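Local structure of leucine aminopeptidase (Fimbriiglobus ruber, 7D1B) at residues K76-L81 with L183-E188; Q60-G65 with D155-A160; M110-A115 with S208-N213. The protein is a zinc-binding glutaminyl cyclase of the M28 peptidase family, probably converting N-terminal glutamine of peptides into pyroglutamate. One frame throughout, in Å; residues are numbered along the deposited sequence.

Contact 1 of 3, residues K76-L81 with L183-E188; sequences KQQEVL and LFDGEE. With ZN (zinc ion), chain B.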
loop_
_atom_site.group_PDB
_atom_site.type_symbol
_atom_site.label_atom_id
_atom_site.label_comp_id
_atom_site.label_asym_id
_atom_site.label_seq_id
_atom_site.Cartn_x
_atom_site.Cartn_y
_atom_site.Cartn_z
ATOM N N LYS A 76 -5.929 3.040 -17.329
ATOM C CA LYS A 76 -7.330 2.895 -16.930
ATOM C C LYS A 76 -7.479 2.903 -15.414
ATOM O O LYS A 76 -8.373 3.556 -14.875
ATOM C CB LYS A 76 -7.910 1.610 -17.516
ATOM C CG LYS A 76 -9.346 1.331 -17.101
ATOM C CD LYS A 76 -10.312 2.376 -17.603
ATOM C CE LYS A 76 -11.743 1.965 -17.280
ATOM N NZ LYS A 76 -12.742 2.957 -17.755
ATOM N N GLN A 77 -6.618 2.166 -14.715
ATOM C CA GLN A 77 -6.661 2.173 -13.254
ATOM C C GLN A 77 -6.494 3.583 -12.702
ATOM O O GLN A 77 -7.177 3.972 -11.737
ATOM C CB GLN A 77 -5.569 1.254 -12.703
ATOM C CG GLN A 77 -5.364 1.367 -11.215
ATOM C CD GLN A 77 -4.391 0.354 -10.680
ATOM O OE1 GLN A 77 -4.690 -0.283 -9.688
ATOM N NE2 GLN A 77 -3.182 0.248 -11.283
ATOM N N GLN A 78 -5.551 4.346 -13.267
ATOM C CA GLN A 78 -5.346 5.716 -12.798
ATOM C C GLN A 78 -6.607 6.556 -12.959
ATOM O O GLN A 78 -6.960 7.341 -12.066
ATOM C CB GLN A 78 -4.178 6.357 -13.540
ATOM C CG GLN A 78 -2.845 5.747 -13.155
ATOM C CD GLN A 78 -1.765 6.037 -14.175
ATOM O OE1 GLN A 78 -2.011 6.706 -15.177
ATOM N NE2 GLN A 78 -0.564 5.553 -13.927
ATOM N N GLU A 79 -7.315 6.379 -14.080
ATOM C CA GLU A 79 -8.553 7.131 -14.295
ATOM C C GLU A 79 -9.618 6.731 -13.278
ATOM O O GLU A 79 -10.294 7.592 -12.691
ATOM C CB GLU A 79 -9.061 6.900 -15.713
ATOM C CG GLU A 79 -8.110 7.460 -16.769
ATOM C CD GLU A 79 -8.407 7.024 -18.203
ATOM O OE1 GLU A 79 -9.218 6.094 -18.412
ATOM O OE2 GLU A 79 -7.807 7.617 -19.126
ATOM N N VAL A 80 -9.793 5.421 -13.075
ATOM C CA VAL A 80 -10.785 4.927 -12.120
ATOM C C VAL A 80 -10.507 5.490 -10.732
ATOM O O VAL A 80 -11.405 6.005 -10.048
ATOM C CB VAL A 80 -10.786 3.387 -12.116
ATOM C CG1 VAL A 80 -11.584 2.853 -10.937
ATOM C CG2 VAL A 80 -11.315 2.835 -13.440
ATOM N N LEU A 81 -9.255 5.375 -10.286
ATOM C CA LEU A 81 -8.905 5.819 -8.942
ATOM C C LEU A 81 -9.031 7.326 -8.799
ATOM O O LEU A 81 -9.526 7.814 -7.772
ATOM C CB LEU A 81 -7.488 5.369 -8.592
ATOM C CG LEU A 81 -7.354 3.852 -8.414
ATOM C CD1 LEU A 81 -5.900 3.452 -8.390
ATOM C CD2 LEU A 81 -8.039 3.363 -7.146
ATOM N N LEU A 183 -0.138 5.947 -3.911
ATOM C CA LEU A 183 -0.058 4.742 -4.726
ATOM C C LEU A 183 1.233 4.796 -5.534
ATOM O O LEU A 183 1.419 5.694 -6.376
ATOM C CB LEU A 183 -1.278 4.639 -5.635
ATOM C CG LEU A 183 -2.530 4.329 -4.804
ATOM C CD1 LEU A 183 -3.765 4.735 -5.561
ATOM C CD2 LEU A 183 -2.551 2.870 -4.429
ATOM N N PHE A 184 2.136 3.857 -5.251
ATOM C CA PHE A 184 3.435 3.799 -5.916
ATOM C C PHE A 184 3.358 2.972 -7.190
ATOM O O PHE A 184 2.949 1.803 -7.165
ATOM C CB PHE A 184 4.477 3.148 -5.015
ATOM C CG PHE A 184 4.700 3.857 -3.705
ATOM C CD1 PHE A 184 5.076 5.202 -3.652
ATOM C CD2 PHE A 184 4.548 3.166 -2.507
ATOM C CE1 PHE A 184 5.297 5.827 -2.427
ATOM C CE2 PHE A 184 4.777 3.788 -1.290
ATOM C CZ PHE A 184 5.144 5.114 -1.253
ATOM N N ASP A 185 3.797 3.563 -8.298
ATOM C CA ASP A 185 4.023 2.792 -9.506
ATOM C C ASP A 185 5.355 2.042 -9.401
ATOM O O ASP A 185 6.199 2.324 -8.540
ATOM C CB ASP A 185 4.051 3.745 -10.702
ATOM C CG ASP A 185 3.641 3.091 -12.028
ATOM O OD1 ASP A 185 3.599 1.838 -12.150
ATOM O OD2 ASP A 185 3.343 3.870 -12.968
ATOM N N GLY A 186 5.538 1.080 -10.294
ATOM C CA GLY A 186 6.853 0.516 -10.529
ATOM C C GLY A 186 7.484 -0.148 -9.327
ATOM O O GLY A 186 8.717 -0.182 -9.218
ATOM N N GLU A 187 6.676 -0.714 -8.423
ATOM C CA GLU A 187 7.286 -1.491 -7.350
ATOM C C GLU A 187 7.940 -2.749 -7.895
ATOM O O GLU A 187 9.018 -3.135 -7.441
ATOM C CB GLU A 187 6.279 -1.865 -6.270
ATOM C CG GLU A 187 6.955 -2.515 -5.062
ATOM C CD GLU A 187 6.576 -3.926 -4.865
ATOM O OE1 GLU A 187 5.473 -4.335 -5.277
ATOM O OE2 GLU A 187 7.409 -4.640 -4.282
ATOM N N GLU A 188 7.289 -3.422 -8.841
ATOM C CA GLU A 188 7.789 -4.706 -9.314
ATOM C C GLU A 188 7.473 -4.889 -10.798
ATOM O O GLU A 188 6.832 -5.858 -11.228
ATOM C CB GLU A 188 7.350 -5.861 -8.416
ATOM C CG GLU A 188 5.868 -6.042 -8.240
ATOM C CD GLU A 188 5.585 -7.219 -7.318
ATOM O OE1 GLU A 188 6.535 -8.017 -7.037
ATOM O OE2 GLU A 188 4.432 -7.364 -6.832
HETATM ZN ZN ZN B . 4.347 -8.886 -5.614
HETATM O O HOH W 1 5.143 -8.816 -3.665
#

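Contact 2 of 3, residues Q60-G65 with D155-A160; sequences QLCDIG and DGTAGA. With ZN (zinc ion), chain B.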
loop_
_atom_site.group_PDB
_atom_site.type_symbol
_atom_site.label_atom_id
_atom_site.label_comp_id
_atom_site.label_asym_id
_atom_site.label_seq_id
_atom_site.Cartn_x
_atom_site.Cartn_y
_atom_site.Cartn_z
ATOM N N GLN A 60 -13.154 -5.008 -9.135
ATOM C CA GLN A 60 -13.199 -4.005 -10.195
ATOM C C GLN A 60 -11.810 -3.732 -10.757
ATOM O O GLN A 60 -11.602 -3.678 -11.988
ATOM C CB GLN A 60 -13.810 -2.719 -9.641
ATOM C CG GLN A 60 -13.846 -1.597 -10.651
ATOM C CD GLN A 60 -14.424 -0.299 -10.113
ATOM O OE1 GLN A 60 -14.846 -0.215 -8.952
ATOM N NE2 GLN A 60 -14.448 0.726 -10.963
ATOM N N LEU A 61 -10.833 -3.557 -9.856
ATOM C CA LEU A 61 -9.472 -3.296 -10.316
ATOM C C LEU A 61 -8.914 -4.499 -11.061
ATOM O O LEU A 61 -8.295 -4.349 -12.122
ATOM C CB LEU A 61 -8.579 -2.882 -9.144
ATOM C CG LEU A 61 -8.948 -1.548 -8.484
ATOM C CD1 LEU A 61 -8.071 -1.303 -7.281
ATOM C CD2 LEU A 61 -8.823 -0.388 -9.465
ATOM N N CYS A 62 -9.151 -5.710 -10.554
ATOM C CA CYS A 62 -8.679 -6.891 -11.267
ATOM C C CYS A 62 -9.375 -7.062 -12.611
ATOM O O CYS A 62 -8.763 -7.570 -13.552
ATOM C CB CYS A 62 -8.833 -8.149 -10.414
ATOM S SG CYS A 62 -7.718 -8.223 -9.005
ATOM N N ASP A 63 -10.629 -6.625 -12.728
ATOM C CA ASP A 63 -11.372 -6.743 -13.975
ATOM C C ASP A 63 -10.836 -5.819 -15.055
ATOM O O ASP A 63 -11.187 -5.999 -16.222
ATOM C CB ASP A 63 -12.856 -6.461 -13.731
ATOM C CG ASP A 63 -13.580 -7.629 -13.083
ATOM O OD1 ASP A 63 -13.013 -8.733 -12.983
ATOM O OD2 ASP A 63 -14.736 -7.433 -12.668
ATOM N N ILE A 64 -10.012 -4.828 -14.697
ATOM C CA ILE A 64 -9.271 -4.103 -15.738
ATOM C C ILE A 64 -8.370 -5.027 -16.550
ATOM O O ILE A 64 -8.079 -4.754 -17.723
ATOM C CB ILE A 64 -8.483 -2.947 -15.101
ATOM C CG1 ILE A 64 -9.476 -1.948 -14.529
ATOM C CG2 ILE A 64 -7.504 -2.282 -16.095
ATOM C CD1 ILE A 64 -8.838 -0.901 -13.653
ATOM N N GLY A 65 -7.921 -6.127 -15.956
ATOM C CA GLY A 65 -6.831 -6.904 -16.490
ATOM C C GLY A 65 -5.551 -6.434 -15.826
ATOM O O GLY A 65 -5.568 -5.563 -14.948
ATOM N N ASP A 155 -1.883 -8.086 -3.819
ATOM C CA ASP A 155 -0.516 -7.604 -3.962
ATOM C C ASP A 155 -0.611 -6.271 -4.693
ATOM O O ASP A 155 -0.702 -6.217 -5.926
ATOM C CB ASP A 155 0.252 -8.687 -4.702
ATOM C CG ASP A 155 1.728 -8.396 -4.848
ATOM O OD1 ASP A 155 2.185 -7.264 -4.579
ATOM O OD2 ASP A 155 2.467 -9.338 -5.281
ATOM N N GLY A 156 -0.647 -5.188 -3.923
ATOM C CA GLY A 156 -0.937 -3.859 -4.440
ATOM C C GLY A 156 -2.421 -3.603 -4.594
ATOM O O GLY A 156 -2.958 -2.658 -4.010
ATOM N N THR A 157 -3.107 -4.471 -5.343
ATOM C CA THR A 157 -4.500 -4.224 -5.698
ATOM C C THR A 157 -5.337 -4.031 -4.445
ATOM O O THR A 157 -6.151 -3.105 -4.368
ATOM C CB THR A 157 -5.047 -5.389 -6.524
ATOM O OG1 THR A 157 -4.114 -5.717 -7.558
ATOM C CG2 THR A 157 -6.366 -4.998 -7.147
ATOM N N ALA A 158 -5.179 -4.921 -3.459
ATOM C CA ALA A 158 -6.029 -4.836 -2.275
ATOM C C ALA A 158 -5.780 -3.560 -1.487
ATOM O O ALA A 158 -6.711 -3.047 -0.856
ATOM C CB ALA A 158 -5.844 -6.064 -1.388
ATOM N N GLY A 159 -4.550 -3.037 -1.494
ATOM C CA GLY A 159 -4.297 -1.766 -0.838
ATOM C C GLY A 159 -5.017 -0.628 -1.535
ATOM O O GLY A 159 -5.625 0.229 -0.888
ATOM N N ALA A 160 -4.935 -0.589 -2.875
ATOM C CA ALA A 160 -5.691 0.410 -3.618
ATOM C C ALA A 160 -7.183 0.296 -3.331
ATOM O O ALA A 160 -7.876 1.309 -3.154
ATOM C CB ALA A 160 -5.401 0.284 -5.112
HETATM ZN ZN ZN B . 4.347 -8.886 -5.614
HETATM O O HOH W 1 5.143 -8.816 -3.665
#

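Contact 3 of 3, residues M110-A115 with S208-N213; sequences MTNLIA and SEHFAN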
loop_
_atom_site.group_PDB
_atom_site.type_symbol
_atom_site.label_atom_id
_atom_site.label_comp_id
_atom_site.label_asym_id
_atom_site.label_seq_id
_atom_site.Cartn_x
_atom_site.Cartn_y
_atom_site.Cartn_z
ATOM N N MET A 110 6.114 6.185 -15.632
ATOM C CA MET A 110 5.615 5.824 -14.317
ATOM C C MET A 110 4.828 7.002 -13.766
ATOM O O MET A 110 5.160 8.171 -14.026
ATOM C CB MET A 110 6.781 5.531 -13.374
ATOM C CG MET A 110 7.640 4.408 -13.845
ATOM S SD MET A 110 6.871 2.875 -13.302
ATOM C CE MET A 110 8.141 1.660 -13.729
ATOM N N THR A 111 3.813 6.691 -12.962
ATOM C CA THR A 111 3.026 7.735 -12.300
ATOM C C THR A 111 2.666 7.278 -10.895
ATOM O O THR A 111 1.921 6.304 -10.739
ATOM C CB THR A 111 1.734 8.053 -13.071
ATOM O OG1 THR A 111 2.039 8.330 -14.439
ATOM C CG2 THR A 111 1.031 9.275 -12.468
ATOM N N ASN A 112 3.161 7.975 -9.870
ATOM C CA ASN A 112 2.589 7.779 -8.543
ATOM C C ASN A 112 1.332 8.636 -8.434
ATOM O O ASN A 112 1.250 9.720 -9.009
ATOM C CB ASN A 112 3.547 8.237 -7.444
ATOM C CG ASN A 112 4.840 7.440 -7.383
ATOM O OD1 ASN A 112 4.882 6.241 -7.710
ATOM N ND2 ASN A 112 5.899 8.101 -6.923
ATOM N N LEU A 113 0.341 8.143 -7.707
ATOM C CA LEU A 113 -0.885 8.905 -7.474
ATOM C C LEU A 113 -0.979 9.253 -5.995
ATOM O O LEU A 113 -0.727 8.411 -5.134
ATOM C CB LEU A 113 -2.108 8.085 -7.873
ATOM C CG LEU A 113 -3.428 8.680 -8.360
ATOM C CD1 LEU A 113 -3.192 9.563 -9.572
ATOM C CD2 LEU A 113 -4.444 7.598 -8.701
ATOM N N ILE A 114 -1.332 10.494 -5.690
ATOM C CA ILE A 114 -1.498 10.925 -4.309
ATOM C C ILE A 114 -2.905 11.478 -4.172
ATOM O O ILE A 114 -3.282 12.403 -4.895
ATOM C CB ILE A 114 -0.464 11.984 -3.908
ATOM C CG1 ILE A 114 0.962 11.470 -4.131
ATOM C CG2 ILE A 114 -0.686 12.420 -2.446
ATOM C CD1 ILE A 114 2.011 12.572 -4.115
ATOM N N ALA A 115 -3.678 10.927 -3.243
ATOM C CA ALA A 115 -5.006 11.441 -2.902
ATOM C C ALA A 115 -4.915 12.020 -1.495
ATOM O O ALA A 115 -4.704 11.281 -0.533
ATOM C CB ALA A 115 -6.063 10.346 -2.985
ATOM N N SER A 208 8.326 4.284 -4.968
ATOM C CA SER A 208 8.612 4.746 -3.618
ATOM C C SER A 208 9.934 5.505 -3.553
ATOM O O SER A 208 10.047 6.491 -2.819
ATOM C CB SER A 208 8.541 3.600 -2.611
ATOM O OG SER A 208 9.421 2.532 -2.941
ATOM N N GLU A 209 10.944 5.071 -4.321
ATOM C CA GLU A 209 12.202 5.816 -4.351
ATOM C C GLU A 209 11.985 7.206 -4.926
ATOM O O GLU A 209 12.515 8.189 -4.391
ATOM C CB GLU A 209 13.269 5.037 -5.115
ATOM C CG GLU A 209 13.701 3.835 -4.296
ATOM C CD GLU A 209 14.700 2.931 -4.975
ATOM O OE1 GLU A 209 15.199 3.283 -6.057
ATOM O OE2 GLU A 209 14.997 1.862 -4.399
ATOM N N HIS A 210 11.180 7.317 -5.992
ATOM C CA HIS A 210 10.909 8.622 -6.586
ATOM C C HIS A 210 10.203 9.530 -5.586
ATOM O O HIS A 210 10.574 10.698 -5.408
ATOM C CB HIS A 210 10.062 8.459 -7.845
ATOM C CG HIS A 210 9.781 9.751 -8.536
ATOM N ND1 HIS A 210 10.685 10.332 -9.397
ATOM C CD2 HIS A 210 8.711 10.579 -8.490
ATOM C CE1 HIS A 210 10.183 11.466 -9.850
ATOM N NE2 HIS A 210 8.992 11.646 -9.311
ATOM N N PHE A 211 9.180 9.003 -4.921
ATOM C CA PHE A 211 8.430 9.785 -3.953
ATOM C C PHE A 211 9.333 10.237 -2.816
ATOM O O PHE A 211 9.310 11.407 -2.415
ATOM C CB PHE A 211 7.291 8.923 -3.415
ATOM C CG PHE A 211 6.450 9.621 -2.376
ATOM C CD1 PHE A 211 5.350 10.374 -2.743
ATOM C CD2 PHE A 211 6.780 9.535 -1.032
ATOM C CE1 PHE A 211 4.589 11.039 -1.769
ATOM C CE2 PHE A 211 6.020 10.180 -0.049
ATOM C CZ PHE A 211 4.927 10.940 -0.433
ATOM N N ALA A 212 10.126 9.312 -2.266
ATOM C CA ALA A 212 10.967 9.648 -1.130
ATOM C C ALA A 212 12.020 10.672 -1.521
ATOM O O ALA A 212 12.282 11.614 -0.771
ATOM C CB ALA A 212 11.619 8.387 -0.576
ATOM N N ASN A 213 12.638 10.507 -2.693
ATOM C CA ASN A 213 13.625 11.482 -3.139
ATOM C C ASN A 213 12.999 12.851 -3.336
ATOM O O ASN A 213 13.623 13.874 -3.020
ATOM C CB ASN A 213 14.271 11.025 -4.442
ATOM C CG ASN A 213 15.235 9.906 -4.235
ATOM O OD1 ASN A 213 15.747 9.713 -3.133
ATOM N ND2 ASN A 213 15.499 9.156 -5.291
#

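Contact 1 of 3, residues K76-L81 with L183-E188
Leu81 and Leu183 meet through a single methyl each: CD1 of Leu81 lies 3.8 Å from CD1 of Leu183, and the two side chains cross obliquely. This is the one apolar touch between the helix at 76-81 and the strand end at 183-188. Both CB atoms are directed at the opposite segment, which brings the side chains together in the buried layer between helix and sheet; matching first torsions, with CG anti to the carbonyl carbon in each (chi1 -69° and -70°), then set CD1 against CD1. One helical turn nearer the N terminus, Gln78 reaches toward Asp185, but its NE2 stays 4.4 Å from Asp185 OD2, too far for a bond; NE2 makes a weak hydrogen bond to Tyr131 OH instead. The carboxylate of Asp185 is held by other groups. Ser69 OG bonds to OD1, and the backbone N of Thr111 bonds to OD2. Gly186 N adds a weak bond to Asp185 OD1 of 2.8 Å, well bent at 126°. A buried carboxylate gripped on both oxygens probably steadies the point where the strand ends and the chain turns at Gly186, which has positive phi. That turn delivers Glu188 to the metal, illustrating how the C-terminal end of a strand can serve a site. Glu188 OE2 binds the zinc ion at 2.0 Å, Asp155 and His309 also coordinate it, and a water completes the set. Glu188 OE1 lies farther from the metal and forms a salt bridge with Arg134. Strand 178-184 is flanked in the sheet by strands 108-117 and 123-130; Leu81 also touches Leu113 of the former, while Met164 and Ala160 of helix 153-167 close the leucine pair from the side of the helical layer.

Contact 2 of 3, residues Q60-G65 with D155-A160
Thr157 divides its side chain between two tasks: OG1 is gripped by the carbonyl O of Ser152 and by NH1 of Arg67, while CG2 packs on Leu61. The first torsion separates the two branches, placing OG1 beside the backbone N and CG2 anti to it (chi1 -47°), which turns the methyl to the neighbouring helix. There it lies 3.7 Å from Leu61 CB and 4.0 Å from Cys62 SG, resting on two consecutive residues of helix 51-63. Leu61 answers with its CD1 branch, which comes to 3.8 Å from Ala160 CB and 3.9 Å from Thr157 O. The leucine therefore lies along one turn of helix 153-167, spanning the three-residue step from Thr157 to Ala160. Arg67 bonds through NE to Gly65 O as well, so a single guanidinium group links both segments by their polar atoms. Gly65, with positive phi, is where the chain leaves its helical course. At the start of the other segment a wider pi-type turn, with Gly156 also at positive phi, carries Asp155 to the metal. Asp155 OD2 binds the zinc ion at 2.0 Å, and OD1 is hydrogen-bonded to His130 NE2, a second-shell contact that would fix the rotation of the carboxylate. Glu188 and His309 complete the protein ligands. The packing thus joins helix 51-63 to helix 153-167, with Gln77 of helix 72-87 also touching Leu61, and Met164 extending the apolar contact farther along helix 153-167.

Contact 3 of 3, residues M110-A115 with S208-N213
Strand 110-115 and helix 208-213 run at -61° to each other with their axes 9.4 Å apart, and the backbones are nearest at Asn112 and Phe211. Asn112 points its amide at the side of the helix: ND2 lies 3.9 Å from Phe211 CB, and it sits 4.1 Å from CD2 of His210, near the plane of that ring and at its edge. The Asn112 amide and the Phe211 ring are turned 64° apart, so this is no stacking of flat groups. Polar partners hold the amide instead. ND2 donates hydrogen bonds to Gln95 OE1 and Gly207 O, while OD1 accepts from Asp185 N, so the buried amide has its partners on three separate elements. Two residues on, Ile114 sends CD1 into the edge of the Phe211 ring, lying in its plane at 3.8 Å from CE1. Phe211 is placed for this by CG standing anti to the backbone N (chi1 179°), and its side chain also touches Gln95 and Val182. The His210 ring stacks with that of Phe97 on strand 91-99. Thr111 and Leu113 face the other side of the sheet, touching helix 72-87. A central sheet with helices on both faces is the three-layer alpha/beta/alpha sandwich of M28 enzymes, and here helix 206-218 supplies part of the layer remote from helix 72-87.

Overall arrangement
From the N terminus the chain passes the first halves of contact 2 (60-65), contact 1 (76-81) and contact 3 (110-115) before meeting their second halves in the same order, at 155-160, 183-188 and 208-213. Each therefore closes a long loop of about ninety to a hundred residues, and all three loops cross; none is nested. Contact 2 ties the first helix to helix 153-167, contact 1 ties the second helix to strand 178-184, and contact 3 pins that strand's neighbour to the helix on the far face. Contacts 1 and 2 converge on the zinc ion, whereas contact 3 touches contact 1 through the sheet and stays clear of contact 2.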